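Side-chain contacts in Cys-Gly metallodipeptidase DUG1 (Saccharomyces cerevisiae, PDB 4G1P), which hydrolyses the dipeptide Cys-Gly as a metal-dependent dipeptidase and serves as the catalytic component of the complex that degrades glutathione: residues Ser199-Leu204 with Val210-Leu215; Glu291-Ala294 with Ser298-Ser301; Ala388-Asp393 with Thr435-Leu440. All blocks are in the same frame, centred on the assembly; numbering follows the deposited sequence.

Contact 1. Residues Ser199-Leu204 with Val210-Leu215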
ATOM      1  N   SER A 199       7.580  31.875  -3.788  1.00 13.84           N
ATOM      2  CA  SER A 199       8.327  31.063  -4.721  1.00 14.97           C
ATOM      3  C   SER A 199       8.090  29.610  -4.369  1.00 18.72           C
ATOM      4  O   SER A 199       8.767  29.050  -3.518  1.00 23.97           O
ATOM      5  CB  SER A 199       9.808  31.394  -4.624  1.00 17.64           C
ATOM      6  OG  SER A 199      10.524  30.762  -5.657  1.00 16.85           O
ATOM      7  N   ASP A 200       7.117  28.995  -5.019  1.00 20.40           N
ATOM      8  CA  ASP A 200       6.702  27.656  -4.647  1.00 19.57           C
ATOM      9  C   ASP A 200       6.051  26.932  -5.815  1.00 20.49           C
ATOM     10  O   ASP A 200       5.115  26.157  -5.637  1.00 22.00           O
ATOM     11  CB  ASP A 200       5.717  27.731  -3.484  1.00 21.59           C
ATOM     12  CG  ASP A 200       5.765  26.502  -2.589  1.00 23.68           C
ATOM     13  OD1 ASP A 200       6.518  25.553  -2.884  1.00 23.10           O
ATOM     14  OD2 ASP A 200       5.033  26.479  -1.583  1.00 27.13           O
ATOM     15  N   ASN A 201       6.530  27.210  -7.017  1.00 19.99           N
ATOM     16  CA  ASN A 201       6.131  26.451  -8.187  1.00 18.66           C
ATOM     17  C   ASN A 201       7.256  26.483  -9.195  1.00 19.31           C
ATOM     18  O   ASN A 201       8.389  26.721  -8.819  1.00 20.43           O
ATOM     19  CB  ASN A 201       4.813  26.964  -8.773  1.00 23.89           C
ATOM     20  CG  ASN A 201       4.930  28.354  -9.356  1.00 27.63           C
ATOM     21  OD1 ASN A 201       5.536  29.250  -8.755  1.00 23.81           O
ATOM     22  ND2 ASN A 201       4.361  28.540 -10.545  1.00 22.37           N
ATOM     23  N   TYR A 202       6.952  26.249 -10.469  1.00 24.49           N
ATOM     24  CA  TYR A 202       7.989  25.967 -11.468  1.00 21.68           C
ATOM     25  C   TYR A 202       7.648  26.618 -12.781  1.00 20.13           C
ATOM     26  O   TYR A 202       6.496  26.978 -13.009  1.00 21.76           O
ATOM     27  CB  TYR A 202       8.104  24.449 -11.679  1.00 22.89           C
ATOM     28  CG  TYR A 202       7.780  23.715 -10.413  1.00 25.54           C
ATOM     29  CD1 TYR A 202       6.466  23.351 -10.116  1.00 24.70           C
ATOM     30  CD2 TYR A 202       8.765  23.463  -9.469  1.00 20.32           C
ATOM     31  CE1 TYR A 202       6.156  22.722  -8.920  1.00 27.29           C
ATOM     32  CE2 TYR A 202       8.465  22.834  -8.281  1.00 22.83           C
ATOM     33  CZ  TYR A 202       7.163  22.463  -8.005  1.00 26.00           C
ATOM     34  OH  TYR A 202       6.864  21.840  -6.811  1.00 29.00           O
ATOM     35  N   TRP A 203       8.651  26.747 -13.646  1.00 21.01           N
ATOM     36  CA  TRP A 203       8.425  27.146 -15.027  1.00 17.97           C
ATOM     37  C   TRP A 203       7.520  26.115 -15.631  1.00 20.54           C
ATOM     38  O   TRP A 203       7.490  24.970 -15.188  1.00 21.68           O
ATOM     39  CB  TRP A 203       9.721  27.127 -15.828  1.00 18.32           C
ATOM     40  CG  TRP A 203      10.721  28.134 -15.429  1.00 17.72           C
ATOM     41  CD1 TRP A 203      10.588  29.084 -14.462  1.00 17.55           C
ATOM     42  CD2 TRP A 203      12.026  28.307 -15.991  1.00 19.32           C
ATOM     43  NE1 TRP A 203      11.736  29.837 -14.380  1.00 19.55           N
ATOM     44  CE2 TRP A 203      12.635  29.379 -15.308  1.00 19.70           C
ATOM     45  CE3 TRP A 203      12.741  27.657 -16.998  1.00 19.81           C
ATOM     46  CZ2 TRP A 203      13.920  29.822 -15.609  1.00 16.75           C
ATOM     47  CZ3 TRP A 203      14.017  28.095 -17.292  1.00 17.79           C
ATOM     48  CH2 TRP A 203      14.592  29.169 -16.601  1.00 18.72           C
ATOM     49  N   LEU A 204       6.799  26.513 -16.660  1.00 22.46           N
ATOM     50  CA  LEU A 204       5.955  25.588 -17.398  1.00 22.30           C
ATOM     51  C   LEU A 204       6.770  24.441 -18.003  1.00 21.86           C
ATOM     52  O   LEU A 204       6.382  23.272 -17.949  1.00 26.72           O
ATOM     53  CB  LEU A 204       5.248  26.360 -18.507  1.00 23.86           C
ATOM     54  CG  LEU A 204       4.441  25.529 -19.488  1.00 25.49           C
ATOM     55  CD1 LEU A 204       3.311  24.886 -18.732  1.00 24.34           C
ATOM     56  CD2 LEU A 204       3.934  26.441 -20.595  1.00 31.15           C
ATOM     57  N   VAL A 210       8.913  31.970 -16.311  1.00 19.25           N
ATOM     58  CA  VAL A 210       7.512  32.371 -16.327  1.00 22.38           C
ATOM     59  C   VAL A 210       7.193  33.178 -15.081  1.00 21.06           C
ATOM     60  O   VAL A 210       7.925  33.148 -14.097  1.00 21.36           O
ATOM     61  CB  VAL A 210       6.527  31.142 -16.384  1.00 19.21           C
ATOM     62  CG1 VAL A 210       6.938  30.156 -17.450  1.00 18.66           C
ATOM     63  CG2 VAL A 210       6.457  30.443 -15.050  1.00 18.01           C
ATOM     64  N   LEU A 211       6.098  33.912 -15.130  1.00 20.13           N
ATOM     65  CA  LEU A 211       5.531  34.448 -13.909  1.00 20.13           C
ATOM     66  C   LEU A 211       4.113  33.896 -13.817  1.00 22.78           C
ATOM     67  O   LEU A 211       3.410  33.751 -14.831  1.00 20.76           O
ATOM     68  CB  LEU A 211       5.565  35.976 -13.899  1.00 22.57           C
ATOM     69  CG  LEU A 211       6.976  36.567 -13.984  1.00 20.99           C
ATOM     70  CD1 LEU A 211       6.907  38.065 -14.008  1.00 22.19           C
ATOM     71  CD2 LEU A 211       7.839  36.100 -12.818  1.00 20.10           C
ATOM     72  N   THR A 212       3.708  33.547 -12.605  1.00 18.22           N
ATOM     73  CA  THR A 212       2.506  32.776 -12.447  1.00 17.63           C
ATOM     74  C   THR A 212       1.421  33.604 -11.816  1.00 20.33           C
ATOM     75  O   THR A 212       1.613  34.180 -10.752  1.00 23.25           O
ATOM     76  CB  THR A 212       2.785  31.492 -11.663  1.00 19.92           C
ATOM     77  OG1 THR A 212       3.665  30.670 -12.439  1.00 20.30           O
ATOM     78  CG2 THR A 212       1.493  30.722 -11.397  1.00 21.43           C
ATOM     79  N   TYR A 213       0.277  33.675 -12.487  1.00 22.30           N
ATOM     80  CA  TYR A 213      -0.827  34.495 -12.004  1.00 22.89           C
ATOM     81  C   TYR A 213      -2.065  33.696 -11.569  1.00 25.38           C
ATOM     82  O   TYR A 213      -3.084  34.288 -11.190  1.00 26.05           O
ATOM     83  CB  TYR A 213      -1.199  35.566 -13.045  1.00 24.40           C
ATOM     84  CG  TYR A 213      -1.765  35.029 -14.348  1.00 24.44           C
ATOM     85  CD1 TYR A 213      -0.932  34.703 -15.411  1.00 23.40           C
ATOM     86  CD2 TYR A 213      -3.129  34.863 -14.516  1.00 21.16           C
ATOM     87  CE1 TYR A 213      -1.441  34.223 -16.588  1.00 23.68           C
ATOM     88  CE2 TYR A 213      -3.645  34.378 -15.686  1.00 20.42           C
ATOM     89  CZ  TYR A 213      -2.804  34.062 -16.721  1.00 23.62           C
ATOM     90  OH  TYR A 213      -3.332  33.582 -17.898  1.00 25.84           O
ATOM     91  N   GLY A 214      -1.977  32.364 -11.609  1.00 25.92           N
ATOM     92  CA  GLY A 214      -3.108  31.513 -11.246  1.00 25.14           C
ATOM     93  C   GLY A 214      -2.799  30.113 -10.730  1.00 24.88           C
ATOM     94  O   GLY A 214      -1.932  29.415 -11.255  1.00 29.16           O
ATOM     95  N   LEU A 215      -3.528  29.687  -9.705  1.00 22.91           N
ATOM     96  CA  LEU A 215      -3.370  28.340  -9.163  1.00 23.45           C
ATOM     97  C   LEU A 215      -4.692  27.600  -9.116  1.00 25.08           C
ATOM     98  O   LEU A 215      -5.728  28.181  -8.801  1.00 25.51           O
ATOM     99  CB  LEU A 215      -2.837  28.403  -7.738  1.00 24.63           C
ATOM    100  CG  LEU A 215      -1.421  28.907  -7.526  1.00 26.20           C
ATOM    101  CD1 LEU A 215      -1.325  29.480  -6.145  1.00 22.46           C
ATOM    102  CD2 LEU A 215      -0.455  27.763  -7.696  1.00 24.04           C
TER

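Contact 2. Residues Glu291-Ala294 with Ser298-Ser301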
ATOM      1  N   GLU A 291       7.451  18.584 -25.176  1.00 33.12           N
ATOM      2  CA  GLU A 291       8.004  18.978 -23.893  1.00 32.32           C
ATOM      3  C   GLU A 291       7.297  18.201 -22.791  1.00 27.95           C
ATOM      4  O   GLU A 291       7.938  17.680 -21.888  1.00 27.16           O
ATOM      5  CB  GLU A 291       7.870  20.485 -23.683  1.00 32.40           C
ATOM      6  CG  GLU A 291       8.694  21.307 -24.669  1.00 35.58           C
ATOM      7  CD  GLU A 291       8.319  22.781 -24.668  1.00 41.40           C
ATOM      8  OE1 GLU A 291       8.838  23.533 -23.810  1.00 42.24           O
ATOM      9  OE2 GLU A 291       7.502  23.182 -25.529  1.00 40.30           O
ATOM     10  N   LEU A 292       5.977  18.107 -22.885  1.00 24.86           N
ATOM     11  CA  LEU A 292       5.210  17.324 -21.928  1.00 27.34           C
ATOM     12  C   LEU A 292       5.699  15.869 -21.890  1.00 27.44           C
ATOM     13  O   LEU A 292       5.917  15.315 -20.822  1.00 26.61           O
ATOM     14  CB  LEU A 292       3.723  17.378 -22.257  1.00 27.52           C
ATOM     15  CG  LEU A 292       2.823  16.577 -21.319  1.00 27.80           C
ATOM     16  CD1 LEU A 292       2.879  17.192 -19.928  1.00 25.36           C
ATOM     17  CD2 LEU A 292       1.393  16.538 -21.852  1.00 22.77           C
ATOM     18  N   ASN A 293       5.900  15.269 -23.057  1.00 22.97           N
ATOM     19  CA  ASN A 293       6.492  13.944 -23.131  1.00 26.21           C
ATOM     20  C   ASN A 293       7.888  13.818 -22.504  1.00 27.29           C
ATOM     21  O   ASN A 293       8.279  12.747 -22.037  1.00 27.74           O
ATOM     22  CB  ASN A 293       6.550  13.469 -24.580  1.00 27.50           C
ATOM     23  CG  ASN A 293       5.182  13.295 -25.182  1.00 31.11           C
ATOM     24  OD1 ASN A 293       4.185  13.179 -24.464  1.00 30.05           O
ATOM     25  ND2 ASN A 293       5.119  13.276 -26.510  1.00 30.04           N
ATOM     26  N   ALA A 294       8.653  14.897 -22.504  1.00 27.01           N
ATOM     27  CA  ALA A 294      10.014  14.813 -22.004  1.00 25.82           C
ATOM     28  C   ALA A 294       9.957  14.736 -20.499  1.00 23.02           C
ATOM     29  O   ALA A 294      10.729  14.018 -19.877  1.00 23.28           O
ATOM     30  CB  ALA A 294      10.818  16.013 -22.444  1.00 22.73           C
ATOM     31  N   SER A 298       7.361   9.558 -21.276  1.00 23.94           N
ATOM     32  CA  SER A 298       6.567   8.691 -22.125  1.00 24.16           C
ATOM     33  C   SER A 298       5.754   9.491 -23.149  1.00 24.51           C
ATOM     34  O   SER A 298       5.806  10.719 -23.175  1.00 26.85           O
ATOM     35  CB  SER A 298       5.627   7.858 -21.258  1.00 25.03           C
ATOM     36  OG  SER A 298       4.469   8.602 -20.911  1.00 25.07           O
ATOM     37  N   LYS A 299       5.001   8.781 -23.985  1.00 24.36           N
ATOM     38  CA  LYS A 299       4.032   9.395 -24.898  1.00 27.59           C
ATOM     39  C   LYS A 299       2.596   9.172 -24.424  1.00 23.74           C
ATOM     40  O   LYS A 299       1.811   8.547 -25.130  1.00 24.16           O
ATOM     41  CB  LYS A 299       4.156   8.777 -26.295  1.00 26.05           C
ATOM     42  CG  LYS A 299       4.975   9.556 -27.298  1.00 25.96           C
ATOM     43  CD  LYS A 299       6.426   9.623 -26.917  1.00 29.43           C
ATOM     44  CE  LYS A 299       7.277   9.939 -28.136  1.00 34.67           C
ATOM     45  NZ  LYS A 299       7.342   8.771 -29.065  1.00 38.40           N
ATOM     46  N   THR A 300       2.236   9.677 -23.252  1.00 18.11           N
ATOM     47  CA  THR A 300       0.928   9.344 -22.708  1.00 20.38           C
ATOM     48  C   THR A 300       0.058  10.553 -22.398  1.00 22.74           C
ATOM     49  O   THR A 300      -0.793  10.510 -21.510  1.00 23.69           O
ATOM     50  CB  THR A 300       1.049   8.455 -21.454  1.00 24.38           C
ATOM     51  OG1 THR A 300       1.930   9.075 -20.505  1.00 22.42           O
ATOM     52  CG2 THR A 300       1.598   7.090 -21.834  1.00 21.50           C
ATOM     53  N   SER A 301       0.263  11.628 -23.143  1.00 23.31           N
ATOM     54  CA  SER A 301      -0.559  12.812 -22.988  1.00 23.54           C
ATOM     55  C   SER A 301      -1.995  12.501 -23.337  1.00 23.53           C
ATOM     56  O   SER A 301      -2.263  11.573 -24.073  1.00 28.14           O
ATOM     57  CB  SER A 301      -0.076  13.908 -23.923  1.00 26.78           C
ATOM     58  OG  SER A 301      -1.018  14.966 -23.944  1.00 32.73           O
TER
HETATM   59  O   HOH W   1       1.911  12.071 -25.410  1.00 23.36           O
HETATM   60  O   HOH W   2       3.381  12.129 -22.137  1.00 24.55           O

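Contact 3. Residues Ala388-Asp393 with Thr435-Leu440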
ATOM      1  N   ALA A 388      -7.881  26.496  -1.716  1.00 28.41           N
ATOM      2  CA  ALA A 388      -8.615  27.283  -2.702  1.00 24.60           C
ATOM      3  C   ALA A 388      -7.841  27.482  -3.982  1.00 24.71           C
ATOM      4  O   ALA A 388      -6.617  27.486  -3.976  1.00 27.21           O
ATOM      5  CB  ALA A 388      -8.995  28.612  -2.132  1.00 26.69           C
ATOM      6  N   TYR A 389      -8.562  27.640  -5.085  1.00 24.80           N
ATOM      7  CA  TYR A 389      -7.941  28.092  -6.318  1.00 23.98           C
ATOM      8  C   TYR A 389      -7.700  29.597  -6.237  1.00 29.15           C
ATOM      9  O   TYR A 389      -8.229  30.273  -5.351  1.00 32.99           O
ATOM     10  CB  TYR A 389      -8.807  27.744  -7.525  1.00 27.01           C
ATOM     11  CG  TYR A 389     -10.199  28.331  -7.507  1.00 33.01           C
ATOM     12  CD1 TYR A 389     -10.421  29.662  -7.861  1.00 34.25           C
ATOM     13  CD2 TYR A 389     -11.296  27.555  -7.173  1.00 34.38           C
ATOM     14  CE1 TYR A 389     -11.679  30.200  -7.861  1.00 33.60           C
ATOM     15  CE2 TYR A 389     -12.569  28.087  -7.172  1.00 35.34           C
ATOM     16  CZ  TYR A 389     -12.749  29.409  -7.518  1.00 39.71           C
ATOM     17  OH  TYR A 389     -14.007  29.950  -7.517  1.00 47.52           O
ATOM     18  N   TRP A 390      -6.912  30.132  -7.157  1.00 25.74           N
ATOM     19  CA  TRP A 390      -6.577  31.541  -7.098  1.00 25.17           C
ATOM     20  C   TRP A 390      -6.291  32.044  -8.492  1.00 28.41           C
ATOM     21  O   TRP A 390      -5.590  31.391  -9.259  1.00 28.97           O
ATOM     22  CB  TRP A 390      -5.371  31.755  -6.187  1.00 22.99           C
ATOM     23  CG  TRP A 390      -4.784  33.141  -6.206  1.00 28.83           C
ATOM     24  CD1 TRP A 390      -5.251  34.244  -5.538  1.00 30.92           C
ATOM     25  CD2 TRP A 390      -3.596  33.566  -6.893  1.00 26.68           C
ATOM     26  NE1 TRP A 390      -4.434  35.331  -5.779  1.00 24.19           N
ATOM     27  CE2 TRP A 390      -3.415  34.943  -6.607  1.00 27.35           C
ATOM     28  CE3 TRP A 390      -2.675  32.922  -7.727  1.00 23.41           C
ATOM     29  CZ2 TRP A 390      -2.345  35.683  -7.125  1.00 24.54           C
ATOM     30  CZ3 TRP A 390      -1.622  33.654  -8.244  1.00 25.32           C
ATOM     31  CH2 TRP A 390      -1.463  35.027  -7.939  1.00 26.78           C
ATOM     32  N   VAL A 391      -6.870  33.186  -8.837  1.00 24.33           N
ATOM     33  CA  VAL A 391      -6.610  33.783 -10.128  1.00 26.07           C
ATOM     34  C   VAL A 391      -6.412  35.270  -9.908  1.00 30.28           C
ATOM     35  O   VAL A 391      -7.162  35.909  -9.170  1.00 28.74           O
ATOM     36  CB  VAL A 391      -7.765  33.588 -11.140  1.00 26.19           C
ATOM     37  CG1 VAL A 391      -7.278  33.874 -12.541  1.00 24.68           C
ATOM     38  CG2 VAL A 391      -8.321  32.196 -11.088  1.00 30.84           C
ATOM     39  N   SER A 392      -5.394  35.822 -10.552  1.00 30.43           N
ATOM     40  CA  SER A 392      -5.136  37.238 -10.439  1.00 29.85           C
ATOM     41  C   SER A 392      -4.784  37.820 -11.784  1.00 29.91           C
ATOM     42  O   SER A 392      -4.454  37.095 -12.722  1.00 29.16           O
ATOM     43  CB  SER A 392      -4.003  37.494  -9.462  1.00 29.30           C
ATOM     44  OG  SER A 392      -3.283  38.645  -9.861  1.00 39.19           O
ATOM     45  N   ASP A 393      -4.861  39.142 -11.866  1.00 37.40           N
ATOM     46  CA  ASP A 393      -4.490  39.865 -13.068  1.00 34.68           C
ATOM     47  C   ASP A 393      -3.011  40.158 -12.983  1.00 34.68           C
ATOM     48  O   ASP A 393      -2.562  40.815 -12.048  1.00 38.32           O
ATOM     49  CB  ASP A 393      -5.290  41.168 -13.175  1.00 41.14           C
ATOM     50  CG  ASP A 393      -4.573  42.237 -14.005  1.00 48.56           C
ATOM     51  OD1 ASP A 393      -3.718  42.957 -13.432  1.00 48.27           O
ATOM     52  OD2 ASP A 393      -4.869  42.361 -15.221  1.00 44.22           O
ATOM     53  N   THR A 435      -3.619  42.729  -0.275  1.00 27.59           N
ATOM     54  CA  THR A 435      -2.519  43.146  -1.130  1.00 26.30           C
ATOM     55  C   THR A 435      -2.517  42.236  -2.343  1.00 24.37           C
ATOM     56  O   THR A 435      -3.291  41.284  -2.405  1.00 26.01           O
ATOM     57  CB  THR A 435      -1.166  42.981  -0.437  1.00 26.33           C
ATOM     58  OG1 THR A 435      -1.116  41.695   0.197  1.00 31.43           O
ATOM     59  CG2 THR A 435      -0.965  44.063   0.604  1.00 31.85           C
ATOM     60  N   SER A 436      -1.644  42.522  -3.299  1.00 18.20           N
ATOM     61  CA  SER A 436      -1.460  41.636  -4.428  1.00 19.32           C
ATOM     62  C   SER A 436      -0.504  40.510  -4.052  1.00 21.65           C
ATOM     63  O   SER A 436       0.307  40.648  -3.138  1.00 22.29           O
ATOM     64  CB  SER A 436      -0.892  42.399  -5.608  1.00 18.91           C
ATOM     65  OG  SER A 436       0.355  42.965  -5.261  1.00 25.67           O
ATOM     66  N   VAL A 437      -0.604  39.396  -4.761  1.00 19.94           N
ATOM     67  CA  VAL A 437       0.324  38.300  -4.573  1.00 19.50           C
ATOM     68  C   VAL A 437       0.982  37.998  -5.896  1.00 21.87           C
ATOM     69  O   VAL A 437       0.317  37.973  -6.929  1.00 21.01           O
ATOM     70  CB  VAL A 437      -0.381  37.030  -4.067  1.00 21.87           C
ATOM     71  CG1 VAL A 437       0.574  35.849  -4.089  1.00 21.06           C
ATOM     72  CG2 VAL A 437      -0.940  37.249  -2.651  1.00 21.62           C
ATOM     73  N   LEU A 438       2.298  37.797  -5.859  1.00 22.05           N
ATOM     74  CA  LEU A 438       3.059  37.362  -7.021  1.00 18.26           C
ATOM     75  C   LEU A 438       3.655  35.961  -6.806  1.00 21.27           C
ATOM     76  O   LEU A 438       4.221  35.683  -5.747  1.00 22.71           O
ATOM     77  CB  LEU A 438       4.180  38.353  -7.278  1.00 17.41           C
ATOM     78  CG  LEU A 438       5.314  37.829  -8.149  1.00 22.28           C
ATOM     79  CD1 LEU A 438       4.877  37.769  -9.596  1.00 20.83           C
ATOM     80  CD2 LEU A 438       6.542  38.707  -7.988  1.00 23.88           C
ATOM     81  N   LEU A 439       3.539  35.086  -7.802  1.00 17.94           N
ATOM     82  CA  LEU A 439       4.235  33.802  -7.756  1.00 20.65           C
ATOM     83  C   LEU A 439       5.468  33.797  -8.649  1.00 19.09           C
ATOM     84  O   LEU A 439       5.362  33.961  -9.858  1.00 18.55           O
ATOM     85  CB  LEU A 439       3.312  32.668  -8.168  1.00 20.93           C
ATOM     86  CG  LEU A 439       2.023  32.545  -7.384  1.00 20.17           C
ATOM     87  CD1 LEU A 439       1.345  31.282  -7.808  1.00 20.52           C
ATOM     88  CD2 LEU A 439       2.303  32.543  -5.904  1.00 18.64           C
ATOM     89  N   LEU A 440       6.630  33.579  -8.041  1.00 19.80           N
ATOM     90  CA  LEU A 440       7.921  33.669  -8.727  1.00 18.69           C
ATOM     91  C   LEU A 440       8.622  32.321  -8.721  1.00 20.13           C
ATOM     92  O   LEU A 440       9.468  32.059  -7.864  1.00 19.22           O
ATOM     93  CB  LEU A 440       8.825  34.667  -7.999  1.00 16.75           C
ATOM     94  CG  LEU A 440       9.788  35.571  -8.769  1.00 16.91           C
ATOM     95  CD1 LEU A 440      10.856  36.089  -7.839  1.00 11.80           C
ATOM     96  CD2 LEU A 440      10.397  34.898  -9.982  1.00 18.66           C
TER

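Contact 1. Residues Ser199-Leu204 with Val210-Leu215
N201 on the loop and T212 on the strand face each other and share the one direct hydrogen bond. N201 ND2 donates to T212 OG1 at 2.9 Å, with an N-H...O angle of 147°. The hydroxyl lies only 6° out of the N201 amide plane. CG of N201 stands between its backbone N and carbonyl carbon (chi1 67°), which turns the amide to the strand. T212 OG1 also has a weak hydrogen bond to T417 OG1 on the neighbouring strand 415-419.

The closer packing is at V210, which sets both methyls against the backbone of W203 and L204. Its CG2 is 3.8 Å from W203 CA, and its CG1 is 3.7 Å from L204 N. V210 N lies over one face of the W203 indole, 3.8 Å from CD1. Y410 meets the same indole edge-to-face.

The looser side is at L204, which is partly exposed. Its CB comes no closer than 4.3 Å to V210 CG1, and the rest of the side chain leads away from the strand.

The loop begins at the metal site. D200 and D137 bind a zinc ion, and the Y202 side chain lies about 4 Å from a bound zinc ion and from the bound glycine. The contact thus ties a zinc-ligand loop to the strand that follows, beside the dinuclear zinc centre of an M20 family peptidase.

Contact 2. Residues Glu291-Ala294 with Ser298-Ser301
N293 on helix 289-296 touches S298 and K299 of the loop that follows. Water-mediated bonds carry most of the polar contact. N293 OD1 accepts from two waters, each at 2.7 Å. One water takes the backbone N-H of S301, with its oxygen 2.8 Å from S301 N. The other takes the N-H of T300, at 2.9 Å from T300 N. One carbonyl oxygen thus reaches two loop amides through solvent. CG of N293 is anti to its own carbonyl carbon (chi1 -64°), which places the amide beside the loop.

The direct backbone bond is weak. S298 N donates to N293 O at 3.4 Å, with an angle of 131°.

The remaining contacts are van der Waals. N293 CB lies 3.2 Å from S298 O. N293 ND2 lies 3.8 Å from K299 CG, in the aliphatic part of the lysine, and the two side chains cross at about a right angle. L292 CD2 packs on both CB and OG of S301, with OG at 3.6 Å. The S301 hydroxyl also makes a hydrogen bond to Y303 O.

With an alanine here in place of the asparagine, the two waters would probably lose their shared acceptor, leaving the amides of T300 and S301 less well tied to the helix.

L292 also packs on I309 and R313 of helix 306-314, which follows the loop. The second subunit borders the contact: its V240 touches L292, its G227 touches S298 and its P376 touches T300.

Contact 3. Residues Ala388-Asp393 with Thr435-Leu440
W390, which packs on V437 and L439, turns its polar end to another partner: NE1 makes a hydrogen bond with Q430 OE1, on helix 426-433. That bond probably helps to fix the turn of the ring. Across the contact, V437 O packs against two carbons of the indole. W390 CZ2 is 3.5 Å from it and W390 CH2 is 3.6 Å. The oxygen sits at the ring edge, near the ring plane, so the six-membered ring meets the strand with its C-H rim.

The rest of the contact is apolar. V437 puts its CB 3.9 Å from W390 CZ2. L439 meets the ring at W390 CZ3, with CD1 at 3.8 Å and CG at 3.9 Å. Its side chain runs past the indole in the opposite direction and meets it at a slant. CG of W390 is anti to its backbone N (chi1 171°), which carries the ring across to strand 437-439. L427 and T426 of helix 426-433 and L215 of strand 210-226 pack on the same indole.

Strand 378-391 pairs antiparallel with strand 210-226 in one sheet. Strand 437-439 lies parallel to strand 195-198 as an outermost strand of another within this chain. The indole packs across the junction of these two sheets, where T212 and L439 also share a backbone hydrogen bond, consistent with the alpha/beta scaffold of an M20 peptidase.

Overall arrangement
Contacts 1 and 3 belong to the buried interior, with centres about 10 Å apart, and they touch. L215 N meets W390 O in a probable hydrogen bond, and S199 OG meets L440 O in another. Strands 210-226 and 378-391 are neighbours in one sheet. Contact 2 lies apart and partly exposed, beside the second subunit. Its centre is about 20 Å from that of contact 1 and 28 Å from that of contact 3. The chemistry follows the place. Contact 3 is almost wholly apolar around one indole. Contact 1 mixes a direct amide-hydroxyl bond with packing next to the zinc site. Contact 2 uses ordered water between a helix and a loop.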